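PDB 5J7O: major capsid protein from Faustovirus, which forms double jelly-roll trimers that probably serve as the main building blocks of the capsid of this large double-stranded DNA virus. Local coordinates for residues N240-A253 against V262-R274. Sequence-based numbering, arbitrary orientation.
Sequences NIASTTPWGSPIVA and VTGSPVNAAITAR
Asn240 and Ala273 form an antiparallel hydrogen-bonded pair: Ala273 N gives a firm bond to Asn240 O at 2.9 Å, while the return bond from Asn240 N is weak. The Asn240 CB lies against the carbonyl oxygen of Ile271, and its ND2 is hydrogen-bonded to Pro478 O of a neighbouring subunit. Past Ile241 the regular pairing lapses and a side chain steps in. Thr272 OG1, beside its own backbone N (chi1 -62°), accepts from Ala242 N at 2.8 Å along a nearly straight N-H line.

The chain then folds through a type II turn from Ile241 to Thr244, held by both backbone polar atoms of Ala269: Ser243 N donates to Ala269 O at 3.0 Å, and Ala269 N donates to Thr244 O. Alongside, the carboxamide of Asn268 lies against the Ser243-Thr244 backbone. Thr245 OG1 accepts from Trp247 N in an ST turn and shares a water with Val267 O, bridging the two segments between Ala269 and Pro266, where no direct hydrogen bond joins them.

Trp247 next lays one indole face against Pro266, whose CG sits 3.6 Å from the five-membered ring centroid in a CH-pi contact; Ile251 CG2 meets the same proline carbon. At the end of the 3-10 segment 249-251, the hydroxyl of Ser265, swung anti to its N (chi1 167°), donates to Ile251 O at 2.8 Å and is also hydrogen-bonded to Leu254 N. Ala253 N closes the contact on Pro266 O at 2.9 Å.

Together the two segments belong to a long, mostly irregular loop joining antiparallel strands 232-240 and 273-280, paired as a sheet only at its base. It touches both other copies in the trimer, consistent with a loop that takes part in the trimer interface of a double jelly-roll capsid protein.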
ATOM      1  N   ASN B 240      -7.312 -14.765  16.623  1.00 34.63           N
ATOM      2  CA  ASN B 240      -8.648 -14.743  17.193  1.00 35.55           C
ATOM      3  C   ASN B 240      -9.444 -15.905  16.616  1.00 34.33           C
ATOM      4  O   ASN B 240      -9.382 -16.173  15.413  1.00 33.09           O
ATOM      5  CB  ASN B 240      -9.362 -13.420  16.898  1.00 38.02           C
ATOM      6  CG  ASN B 240      -8.756 -12.247  17.647  1.00 41.52           C
ATOM      7  OD1 ASN B 240      -7.611 -12.305  18.100  1.00 43.50           O
ATOM      8  ND2 ASN B 240      -9.524 -11.172  17.780  1.00 41.37           N
ATOM      9  N   ILE B 241     -10.169 -16.606  17.480  1.00 34.66           N
ATOM     10  CA  ILE B 241     -11.074 -17.671  17.069  1.00 34.97           C
ATOM     11  C   ILE B 241     -12.398 -17.435  17.775  1.00 36.16           C
ATOM     12  O   ILE B 241     -12.439 -17.358  19.010  1.00 37.52           O
ATOM     13  CB  ILE B 241     -10.521 -19.070  17.393  1.00 34.10           C
ATOM     14  CG1 ILE B 241      -9.223 -19.329  16.626  1.00 34.31           C
ATOM     15  CG2 ILE B 241     -11.554 -20.136  17.067  1.00 34.02           C
ATOM     16  CD1 ILE B 241      -8.652 -20.713  16.848  1.00 36.93           C
ATOM     17  N   ALA B 242     -13.471 -17.308  16.997  1.00 36.40           N
ATOM     18  CA  ALA B 242     -14.773 -16.943  17.541  1.00 34.74           C
ATOM     19  C   ALA B 242     -15.182 -17.883  18.667  1.00 35.56           C
ATOM     20  O   ALA B 242     -15.123 -19.108  18.524  1.00 34.25           O
ATOM     21  CB  ALA B 242     -15.826 -16.957  16.430  1.00 33.34           C
ATOM     22  N   SER B 243     -15.569 -17.288  19.799  1.00 35.22           N
ATOM     23  CA  SER B 243     -16.109 -17.963  20.980  1.00 36.06           C
ATOM     24  C   SER B 243     -15.053 -18.698  21.798  1.00 38.73           C
ATOM     25  O   SER B 243     -15.400 -19.587  22.584  1.00 41.18           O
ATOM     26  CB  SER B 243     -17.238 -18.934  20.613  1.00 35.81           C
ATOM     27  OG  SER B 243     -18.239 -18.288  19.846  1.00 37.18           O
ATOM     28  N   THR B 244     -13.773 -18.357  21.654  1.00 37.75           N
ATOM     29  CA  THR B 244     -12.735 -18.913  22.512  1.00 36.58           C
ATOM     30  C   THR B 244     -11.634 -17.873  22.682  1.00 34.93           C
ATOM     31  O   THR B 244     -11.730 -16.750  22.178  1.00 32.59           O
ATOM     32  CB  THR B 244     -12.192 -20.234  21.954  1.00 36.05           C
ATOM     33  OG1 THR B 244     -11.368 -20.867  22.942  1.00 34.60           O
ATOM     34  CG2 THR B 244     -11.370 -19.989  20.709  1.00 35.81           C
ATOM     35  N   THR B 245     -10.579 -18.253  23.399  1.00 36.54           N
ATOM     36  CA  THR B 245      -9.552 -17.305  23.806  1.00 37.02           C
ATOM     37  C   THR B 245      -8.233 -18.032  23.999  1.00 34.95           C
ATOM     38  O   THR B 245      -8.226 -19.228  24.314  1.00 35.32           O
ATOM     39  CB  THR B 245      -9.946 -16.589  25.107  1.00 36.75           C
ATOM     40  OG1 THR B 245      -8.879 -15.732  25.532  1.00 37.21           O
ATOM     41  CG2 THR B 245     -10.241 -17.605  26.202  1.00 35.18           C
ATOM     42  N   PRO B 246      -7.099 -17.347  23.805  1.00 33.81           N
ATOM     43  CA  PRO B 246      -5.816 -17.924  24.229  1.00 35.43           C
ATOM     44  C   PRO B 246      -5.548 -17.765  25.714  1.00 38.43           C
ATOM     45  O   PRO B 246      -4.716 -18.505  26.257  1.00 40.36           O
ATOM     46  CB  PRO B 246      -4.791 -17.138  23.401  1.00 35.39           C
ATOM     47  CG  PRO B 246      -5.442 -15.810  23.201  1.00 34.48           C
ATOM     48  CD  PRO B 246      -6.919 -16.086  23.063  1.00 33.55           C
ATOM     49  N   TRP B 247      -6.224 -16.833  26.380  1.00 37.65           N
ATOM     50  CA  TRP B 247      -5.993 -16.600  27.798  1.00 36.42           C
ATOM     51  C   TRP B 247      -6.517 -17.761  28.631  1.00 38.55           C
ATOM     52  O   TRP B 247      -7.566 -18.340  28.331  1.00 38.57           O
ATOM     53  CB  TRP B 247      -6.670 -15.304  28.243  1.00 35.61           C
ATOM     54  CG  TRP B 247      -5.979 -14.066  27.772  1.00 35.59           C
ATOM     55  CD1 TRP B 247      -6.349 -13.262  26.732  1.00 35.72           C
ATOM     56  CD2 TRP B 247      -4.792 -13.487  28.324  1.00 33.81           C
ATOM     57  NE1 TRP B 247      -5.467 -12.217  26.604  1.00 34.43           N
ATOM     58  CE2 TRP B 247      -4.501 -12.333  27.570  1.00 34.42           C
ATOM     59  CE3 TRP B 247      -3.948 -13.833  29.384  1.00 32.32           C
ATOM     60  CZ2 TRP B 247      -3.400 -11.523  27.841  1.00 33.98           C
ATOM     61  CZ3 TRP B 247      -2.857 -13.028  29.651  1.00 33.12           C
ATOM     62  CH2 TRP B 247      -2.593 -11.886  28.884  1.00 34.17           C
ATOM     63  N   GLY B 248      -5.777 -18.099  29.684  1.00 38.80           N
ATOM     64  CA  GLY B 248      -6.265 -19.086  30.628  1.00 38.74           C
ATOM     65  C   GLY B 248      -7.570 -18.647  31.264  1.00 39.63           C
ATOM     66  O   GLY B 248      -7.835 -17.456  31.439  1.00 40.42           O
ATOM     67  N   SER B 249      -8.391 -19.636  31.616  1.00 40.51           N
ATOM     68  CA  SER B 249      -9.723 -19.343  32.135  1.00 41.62           C
ATOM     69  C   SER B 249      -9.760 -18.491  33.407  1.00 43.14           C
ATOM     70  O   SER B 249     -10.727 -17.724  33.550  1.00 44.87           O
ATOM     71  CB  SER B 249     -10.479 -20.663  32.359  1.00 42.15           C
ATOM     72  OG  SER B 249      -9.755 -21.542  33.199  1.00 44.07           O
ATOM     73  N   PRO B 250      -8.806 -18.569  34.347  1.00 43.81           N
ATOM     74  CA  PRO B 250      -8.942 -17.769  35.580  1.00 42.93           C
ATOM     75  C   PRO B 250      -9.068 -16.266  35.365  1.00 42.27           C
ATOM     76  O   PRO B 250      -9.549 -15.575  36.270  1.00 42.45           O
ATOM     77  CB  PRO B 250      -7.666 -18.111  36.358  1.00 44.07           C
ATOM     78  CG  PRO B 250      -7.346 -19.481  35.932  1.00 44.81           C
ATOM     79  CD  PRO B 250      -7.699 -19.538  34.473  1.00 43.92           C
ATOM     80  N   ILE B 251      -8.659 -15.734  34.215  1.00 41.29           N
ATOM     81  CA  ILE B 251      -8.720 -14.298  33.962  1.00 40.21           C
ATOM     82  C   ILE B 251      -9.779 -13.933  32.933  1.00 40.80           C
ATOM     83  O   ILE B 251      -9.964 -12.741  32.643  1.00 40.38           O
ATOM     84  CB  ILE B 251      -7.341 -13.750  33.538  1.00 38.93           C
ATOM     85  CG1 ILE B 251      -7.199 -12.273  33.922  1.00 37.44           C
ATOM     86  CG2 ILE B 251      -7.115 -13.950  32.043  1.00 38.62           C
ATOM     87  CD1 ILE B 251      -5.795 -11.728  33.756  1.00 35.71           C
ATOM     88  N   VAL B 252     -10.506 -14.910  32.400  1.00 41.60           N
ATOM     89  CA  VAL B 252     -11.417 -14.686  31.284  1.00 41.11           C
ATOM     90  C   VAL B 252     -12.822 -14.414  31.807  1.00 42.27           C
ATOM     91  O   VAL B 252     -13.370 -15.204  32.587  1.00 41.95           O
ATOM     92  CB  VAL B 252     -11.412 -15.890  30.327  1.00 40.30           C
ATOM     93  CG1 VAL B 252     -12.543 -15.772  29.320  1.00 41.26           C
ATOM     94  CG2 VAL B 252     -10.073 -15.989  29.618  1.00 38.70           C
ATOM     95  N   ALA B 253     -13.406 -13.296  31.366  1.00 42.20           N
ATOM     96  CA  ALA B 253     -14.811 -12.964  31.618  1.00 40.77           C
ATOM     97  C   ALA B 253     -15.124 -12.924  33.114  1.00 40.59           C
ATOM     98  O   ALA B 253     -16.063 -13.562  33.596  1.00 40.63           O
ATOM     99  CB  ALA B 253     -15.742 -13.937  30.888  1.00 39.74           C
ATOM    100  N   VAL B 262     -15.134  -6.994  34.557  1.00 41.91           N
ATOM    101  CA  VAL B 262     -13.874  -6.455  35.060  1.00 40.12           C
ATOM    102  C   VAL B 262     -13.082  -5.861  33.904  1.00 41.27           C
ATOM    103  O   VAL B 262     -12.741  -6.562  32.944  1.00 40.57           O
ATOM    104  CB  VAL B 262     -13.063  -7.539  35.784  1.00 37.89           C
ATOM    105  CG1 VAL B 262     -11.701  -7.000  36.188  1.00 37.18           C
ATOM    106  CG2 VAL B 262     -13.823  -8.043  37.000  1.00 36.68           C
ATOM    107  N   THR B 263     -12.788  -4.566  33.993  1.00 41.70           N
ATOM    108  CA  THR B 263     -11.891  -3.934  33.034  1.00 39.75           C
ATOM    109  C   THR B 263     -10.499  -4.538  33.161  1.00 35.75           C
ATOM    110  O   THR B 263      -9.904  -4.529  34.243  1.00 35.01           O
ATOM    111  CB  THR B 263     -11.846  -2.424  33.264  1.00 41.70           C
ATOM    112  OG1 THR B 263     -11.397  -2.153  34.597  1.00 43.57           O
ATOM    113  CG2 THR B 263     -13.223  -1.809  33.053  1.00 42.25           C
ATOM    114  N   GLY B 264      -9.982  -5.064  32.054  1.00 34.94           N
ATOM    115  CA  GLY B 264      -8.742  -5.808  32.053  1.00 34.92           C
ATOM    116  C   GLY B 264      -8.920  -7.310  32.002  1.00 35.23           C
ATOM    117  O   GLY B 264      -7.926  -8.030  31.845  1.00 34.00           O
ATOM    118  N   SER B 265     -10.152  -7.798  32.136  1.00 35.61           N
ATOM    119  CA  SER B 265     -10.439  -9.220  32.017  1.00 33.86           C
ATOM    120  C   SER B 265     -10.834  -9.518  30.578  1.00 35.05           C
ATOM    121  O   SER B 265     -11.935  -9.127  30.158  1.00 35.26           O
ATOM    122  CB  SER B 265     -11.554  -9.625  32.970  1.00 33.67           C
ATOM    123  OG  SER B 265     -12.051 -10.915  32.659  1.00 33.13           O
ATOM    124  N   PRO B 266      -9.991 -10.185  29.792  1.00 36.19           N
ATOM    125  CA  PRO B 266     -10.359 -10.481  28.404  1.00 37.85           C
ATOM    126  C   PRO B 266     -11.549 -11.425  28.327  1.00 39.82           C
ATOM    127  O   PRO B 266     -11.802 -12.226  29.231  1.00 41.94           O
ATOM    128  CB  PRO B 266      -9.095 -11.134  27.832  1.00 37.83           C
ATOM    129  CG  PRO B 266      -8.356 -11.644  29.024  1.00 36.74           C
ATOM    130  CD  PRO B 266      -8.646 -10.679  30.130  1.00 35.16           C
ATOM    131  N   VAL B 267     -12.289 -11.312  27.229  1.00 36.55           N
ATOM    132  CA  VAL B 267     -13.444 -12.156  26.965  1.00 35.35           C
ATOM    133  C   VAL B 267     -13.211 -12.892  25.650  1.00 36.48           C
ATOM    134  O   VAL B 267     -12.224 -12.662  24.949  1.00 37.76           O
ATOM    135  CB  VAL B 267     -14.760 -11.354  26.922  1.00 35.03           C
ATOM    136  CG1 VAL B 267     -14.976 -10.613  28.233  1.00 35.70           C
ATOM    137  CG2 VAL B 267     -14.754 -10.384  25.752  1.00 31.43           C
ATOM    138  N   ASN B 268     -14.139 -13.789  25.327  1.00 36.53           N
ATOM    139  CA  ASN B 268     -14.053 -14.539  24.082  1.00 35.04           C
ATOM    140  C   ASN B 268     -14.021 -13.594  22.887  1.00 35.50           C
ATOM    141  O   ASN B 268     -14.532 -12.472  22.938  1.00 36.72           O
ATOM    142  CB  ASN B 268     -15.234 -15.501  23.951  1.00 36.39           C
ATOM    143  CG  ASN B 268     -15.136 -16.681  24.896  1.00 39.34           C
ATOM    144  OD1 ASN B 268     -14.042 -17.149  25.216  1.00 39.23           O
ATOM    145  ND2 ASN B 268     -16.286 -17.175  25.344  1.00 40.51           N
ATOM    146  N   ALA B 269     -13.406 -14.056  21.805  1.00 35.49           N
ATOM    147  CA  ALA B 269     -13.331 -13.266  20.588  1.00 35.67           C
ATOM    148  C   ALA B 269     -14.656 -13.315  19.836  1.00 37.35           C
ATOM    149  O   ALA B 269     -15.395 -14.301  19.897  1.00 38.35           O
ATOM    150  CB  ALA B 269     -12.201 -13.768  19.689  1.00 36.93           C
ATOM    151  N   ALA B 270     -14.955 -12.226  19.130  1.00 37.31           N
ATOM    152  CA  ALA B 270     -16.160 -12.148  18.315  1.00 35.65           C
ATOM    153  C   ALA B 270     -15.917 -12.496  16.853  1.00 35.33           C
ATOM    154  O   ALA B 270     -16.868 -12.866  16.156  1.00 37.32           O
ATOM    155  CB  ALA B 270     -16.776 -10.746  18.404  1.00 31.94           C
ATOM    156  N   ILE B 271     -14.677 -12.388  16.376  1.00 34.23           N
ATOM    157  CA  ILE B 271     -14.320 -12.739  15.011  1.00 35.05           C
ATOM    158  C   ILE B 271     -13.167 -13.737  15.050  1.00 36.07           C
ATOM    159  O   ILE B 271     -12.526 -13.947  16.080  1.00 37.30           O
ATOM    160  CB  ILE B 271     -13.937 -11.508  14.163  1.00 33.92           C
ATOM    161  CG1 ILE B 271     -12.628 -10.899  14.672  1.00 34.82           C
ATOM    162  CG2 ILE B 271     -15.056 -10.478  14.172  1.00 34.08           C
ATOM    163  CD1 ILE B 271     -12.097  -9.779  13.805  1.00 34.85           C
ATOM    164  N   THR B 272     -12.914 -14.355  13.899  1.00 34.23           N
ATOM    165  CA  THR B 272     -11.794 -15.267  13.705  1.00 32.42           C
ATOM    166  C   THR B 272     -10.848 -14.647  12.686  1.00 31.89           C
ATOM    167  O   THR B 272     -11.244 -14.415  11.539  1.00 32.44           O
ATOM    168  CB  THR B 272     -12.277 -16.637  13.229  1.00 33.61           C
ATOM    169  OG1 THR B 272     -13.123 -17.223  14.225  1.00 33.95           O
ATOM    170  CG2 THR B 272     -11.094 -17.558  12.962  1.00 34.76           C
ATOM    171  N   ALA B 273      -9.605 -14.388  13.093  1.00 31.13           N
ATOM    172  CA  ALA B 273      -8.706 -13.582  12.280  1.00 31.24           C
ATOM    173  C   ALA B 273      -7.288 -14.135  12.295  1.00 31.41           C
ATOM    174  O   ALA B 273      -6.861 -14.788  13.252  1.00 30.55           O
ATOM    175  CB  ALA B 273      -8.684 -12.124  12.759  1.00 29.29           C
ATOM    176  N   ARG B 274      -6.568 -13.860  11.210  1.00 32.45           N
ATOM    177  CA  ARG B 274      -5.128 -14.035  11.111  1.00 32.91           C
ATOM    178  C   ARG B 274      -4.459 -12.669  11.058  1.00 33.69           C
ATOM    179  O   ARG B 274      -5.069 -11.672  10.663  1.00 33.69           O
ATOM    180  CB  ARG B 274      -4.734 -14.825   9.858  1.00 33.83           C
ATOM    181  CG  ARG B 274      -5.614 -16.009   9.515  1.00 35.89           C
ATOM    182  CD  ARG B 274      -5.137 -16.673   8.226  1.00 35.40           C
ATOM    183  NE  ARG B 274      -5.717 -16.063   7.031  1.00 37.25           N
ATOM    184  CZ  ARG B 274      -5.228 -16.214   5.803  1.00 38.44           C
ATOM    185  NH1 ARG B 274      -4.135 -16.939   5.606  1.00 38.21           N
ATOM    186  NH2 ARG B 274      -5.823 -15.629   4.772  1.00 39.16           N
TER
HETATM  187  O   HOH W   1      -9.525 -13.416  24.397  1.00 40.36           O